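PDB 6GHS: TagI restriction endonuclease from Thermocrispum agreste, which probably recognises DNA carrying modified cytosines such as 5-methylcytosine through its SRA domain and cleaves it with an HNH nuclease domain. Local coordinates for residues Y55-D60 with N137-P142. Sequence-based numbering, arbitrary orientation.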
ATOM      1  N   TYR A  55     -10.608   2.095  28.270  1.00 60.48           N
ATOM      2  CA  TYR A  55      -9.341   2.327  28.970  1.00 57.53           C
ATOM      3  C   TYR A  55      -8.996   3.811  28.901  1.00 59.17           C
ATOM      4  O   TYR A  55      -9.416   4.494  27.962  1.00 57.85           O
ATOM      5  CB  TYR A  55      -8.205   1.527  28.338  1.00 56.52           C
ATOM      6  CG  TYR A  55      -8.134   0.075  28.752  1.00 57.53           C
ATOM      7  CD1 TYR A  55      -9.024  -0.863  28.227  1.00 59.27           C
ATOM      8  CD2 TYR A  55      -7.161  -0.376  29.646  1.00 58.15           C
ATOM      9  CE1 TYR A  55      -8.963  -2.204  28.594  1.00 58.03           C
ATOM     10  CE2 TYR A  55      -7.093  -1.717  30.023  1.00 58.71           C
ATOM     11  CZ  TYR A  55      -7.998  -2.626  29.493  1.00 57.86           C
ATOM     12  OH  TYR A  55      -7.948  -3.951  29.847  1.00 55.55           O
ATOM     13  N   PRO A  56      -8.211   4.317  29.880  1.00 62.38           N
ATOM     14  CA  PRO A  56      -7.741   5.708  29.794  1.00 63.32           C
ATOM     15  C   PRO A  56      -6.538   5.884  28.857  1.00 63.64           C
ATOM     16  O   PRO A  56      -6.097   7.012  28.635  1.00 65.35           O
ATOM     17  CB  PRO A  56      -7.357   6.051  31.244  1.00 65.38           C
ATOM     18  CG  PRO A  56      -7.482   4.780  32.031  1.00 65.58           C
ATOM     19  CD  PRO A  56      -7.649   3.649  31.066  1.00 63.46           C
ATOM     20  N   ASP A  57      -6.006   4.773  28.346  1.00 61.80           N
ATOM     21  CA  ASP A  57      -4.981   4.773  27.300  1.00 58.34           C
ATOM     22  C   ASP A  57      -5.536   5.167  25.923  1.00 55.50           C
ATOM     23  O   ASP A  57      -4.775   5.676  25.087  1.00 51.04           O
ATOM     24  CB  ASP A  57      -4.341   3.384  27.188  1.00 57.43           C
ATOM     25  CG  ASP A  57      -3.716   2.922  28.475  1.00 56.80           C
ATOM     26  OD1 ASP A  57      -2.506   3.170  28.651  1.00 61.15           O
ATOM     27  OD2 ASP A  57      -4.438   2.324  29.306  1.00 53.63           O
ATOM     28  N   ASP A  58      -6.831   4.881  25.690  1.00 53.49           N
ATOM     29  CA  ASP A  58      -7.552   5.254  24.457  1.00 53.87           C
ATOM     30  C   ASP A  58      -7.387   6.750  24.148  1.00 54.79           C
ATOM     31  O   ASP A  58      -7.480   7.575  25.062  1.00 58.82           O
ATOM     32  CB  ASP A  58      -9.074   5.023  24.600  1.00 55.06           C
ATOM     33  CG  ASP A  58      -9.498   3.562  24.535  1.00 55.40           C
ATOM     34  OD1 ASP A  58      -8.661   2.677  24.267  1.00 54.48           O
ATOM     35  OD2 ASP A  58     -10.711   3.317  24.751  1.00 56.58           O
ATOM     36  N   ARG A  59      -7.166   7.095  22.881  1.00 52.49           N
ATOM     37  CA  ARG A  59      -7.180   8.493  22.431  1.00 53.37           C
ATOM     38  C   ARG A  59      -8.096   8.575  21.252  1.00 52.82           C
ATOM     39  O   ARG A  59      -8.110   7.680  20.415  1.00 54.91           O
ATOM     40  CB  ARG A  59      -5.800   8.978  21.991  1.00 56.54           C
ATOM     41  CG  ARG A  59      -4.723   8.944  23.063  1.00 60.21           C
ATOM     42  CD  ARG A  59      -4.802  10.116  24.031  1.00 62.26           C
ATOM     43  NE  ARG A  59      -3.873   9.905  25.147  1.00 63.32           N
ATOM     44  CZ  ARG A  59      -4.150   9.277  26.292  1.00 63.67           C
ATOM     45  NH1 ARG A  59      -5.362   8.780  26.552  1.00 64.73           N
ATOM     46  NH2 ARG A  59      -3.196   9.152  27.205  1.00 63.93           N
ATOM     47  N   ASP A  60      -8.838   9.664  21.165  1.00 54.78           N
ATOM     48  CA  ASP A  60      -9.804   9.850  20.102  1.00 57.07           C
ATOM     49  C   ASP A  60      -9.569  11.203  19.433  1.00 59.67           C
ATOM     50  O   ASP A  60      -9.692  12.251  20.075  1.00 62.77           O
ATOM     51  CB  ASP A  60     -11.202   9.774  20.704  1.00 57.96           C
ATOM     52  CG  ASP A  60     -12.280   9.588  19.670  1.00 57.83           C
ATOM     53  OD1 ASP A  60     -12.012   9.769  18.453  1.00 54.70           O
ATOM     54  OD2 ASP A  60     -13.419   9.250  20.087  1.00 56.83           O
ATOM     55  N   ASN A 137       2.718   0.363  27.967  1.00 48.57           N
ATOM     56  CA  ASN A 137       2.412   0.211  29.377  1.00 47.42           C
ATOM     57  C   ASN A 137       1.106   0.899  29.688  1.00 49.24           C
ATOM     58  O   ASN A 137       0.856   2.009  29.228  1.00 48.61           O
ATOM     59  CB  ASN A 137       3.522   0.808  30.215  1.00 47.00           C
ATOM     60  CG  ASN A 137       4.854   0.146  29.950  1.00 46.86           C
ATOM     61  OD1 ASN A 137       4.941  -1.073  29.761  1.00 47.49           O
ATOM     62  ND2 ASN A 137       5.898   0.945  29.920  1.00 45.71           N
ATOM     63  N   HIS A 138       0.273   0.210  30.461  1.00 53.54           N
ATOM     64  CA  HIS A 138      -0.993   0.737  30.971  1.00 56.03           C
ATOM     65  C   HIS A 138      -0.741   1.984  31.816  1.00 58.30           C
ATOM     66  O   HIS A 138       0.222   2.021  32.585  1.00 62.92           O
ATOM     67  CB  HIS A 138      -1.643  -0.356  31.813  1.00 56.39           C
ATOM     68  CG  HIS A 138      -3.003  -0.018  32.325  1.00 56.85           C
ATOM     69  ND1 HIS A 138      -3.897   0.751  31.614  1.00 56.65           N
ATOM     70  CD2 HIS A 138      -3.637  -0.389  33.461  1.00 57.07           C
ATOM     71  CE1 HIS A 138      -5.020   0.853  32.303  1.00 59.75           C
ATOM     72  NE2 HIS A 138      -4.891   0.165  33.424  1.00 59.34           N
ATOM     73  N   GLU A 139      -1.579   3.005  31.662  1.00 58.99           N
ATOM     74  CA  GLU A 139      -1.377   4.270  32.384  1.00 62.84           C
ATOM     75  C   GLU A 139      -1.583   4.125  33.890  1.00 65.09           C
ATOM     76  O   GLU A 139      -0.761   4.584  34.684  1.00 62.92           O
ATOM     77  CB  GLU A 139      -2.283   5.371  31.840  1.00 65.14           C
ATOM     78  CG  GLU A 139      -1.722   6.015  30.589  1.00 68.01           C
ATOM     79  CD  GLU A 139      -2.611   7.103  30.022  1.00 70.57           C
ATOM     80  OE1 GLU A 139      -3.731   7.328  30.535  1.00 68.85           O
ATOM     81  OE2 GLU A 139      -2.173   7.737  29.045  1.00 72.46           O
ATOM     82  N   ASP A 140      -2.673   3.470  34.273  1.00 68.88           N
ATOM     83  CA  ASP A 140      -2.981   3.266  35.687  1.00 71.33           C
ATOM     84  C   ASP A 140      -2.046   2.262  36.369  1.00 69.24           C
ATOM     85  O   ASP A 140      -1.921   2.305  37.586  1.00 81.00           O
ATOM     86  CB  ASP A 140      -4.450   2.843  35.885  1.00 73.81           C
ATOM     87  CG  ASP A 140      -5.451   3.912  35.426  1.00 75.26           C
ATOM     88  OD1 ASP A 140      -5.042   5.043  35.057  1.00 76.07           O
ATOM     89  OD2 ASP A 140      -6.662   3.607  35.429  1.00 75.81           O
ATOM     90  N   ALA A 141      -1.403   1.368  35.612  1.00 61.59           N
ATOM     91  CA  ALA A 141      -0.490   0.374  36.196  1.00 58.35           C
ATOM     92  C   ALA A 141       0.635   0.023  35.226  1.00 57.05           C
ATOM     93  O   ALA A 141       0.590  -1.020  34.573  1.00 58.37           O
ATOM     94  CB  ALA A 141      -1.259  -0.877  36.604  1.00 57.91           C
ATOM     95  N   PRO A 142       1.659   0.891  35.130  1.00 55.62           N
ATOM     96  CA  PRO A 142       2.778   0.689  34.206  1.00 54.25           C
ATOM     97  C   PRO A 142       3.461  -0.684  34.193  1.00 52.02           C
ATOM     98  O   PRO A 142       4.073  -1.029  33.190  1.00 52.78           O
ATOM     99  CB  PRO A 142       3.766   1.778  34.632  1.00 55.75           C
ATOM    100  CG  PRO A 142       2.885   2.900  35.057  1.00 56.88           C
ATOM    101  CD  PRO A 142       1.715   2.233  35.744  1.00 57.32           C
TER
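The carboxylate of D57 meets H138 and the backbone of E139. H138 ND1 donates to D57 OD2 at 2.8 Å. The bond lies in the imidazole plane and uses the syn lone pair of OD2. The other oxygen, D57 OD1, takes a weak bond from E139 N at 3.2 Å. With CG of H138 anti to its backbone N (chi1 -175°), the end of the ring comes close to D57 and ND1 lies beside the carboxylate. The edge of the Y55 ring is turned to the H138 face in an offset edge-to-face pair, with planes 74° apart. P56 CG lies 3.7 Å from D140 OD2.

This pairing joins two loops of the SAD/SRA domain. One leads into strand 59-60; the other links antiparallel strands 122-137 and 145-153.

A salt bridge joins R59 NH2 to E139 OE2, and the carboxylate sits at the edge of the guanidinium. R59 is held from its own side too. Its NH1 donates to P56 O at 2.8 Å, nearly in the guanidinium plane, and to D58 O from above that carbonyl plane. A methionine in place of R59 would probably leave the E139 carboxylate without its counter-charge and the P56 carbonyl without this donor.

Further out, Y55 OH bonds to Q80, which also touches H138. D58 OD1 is hydrogen-bonded to T68 of strand 64-68, and N137 OD1 to R145.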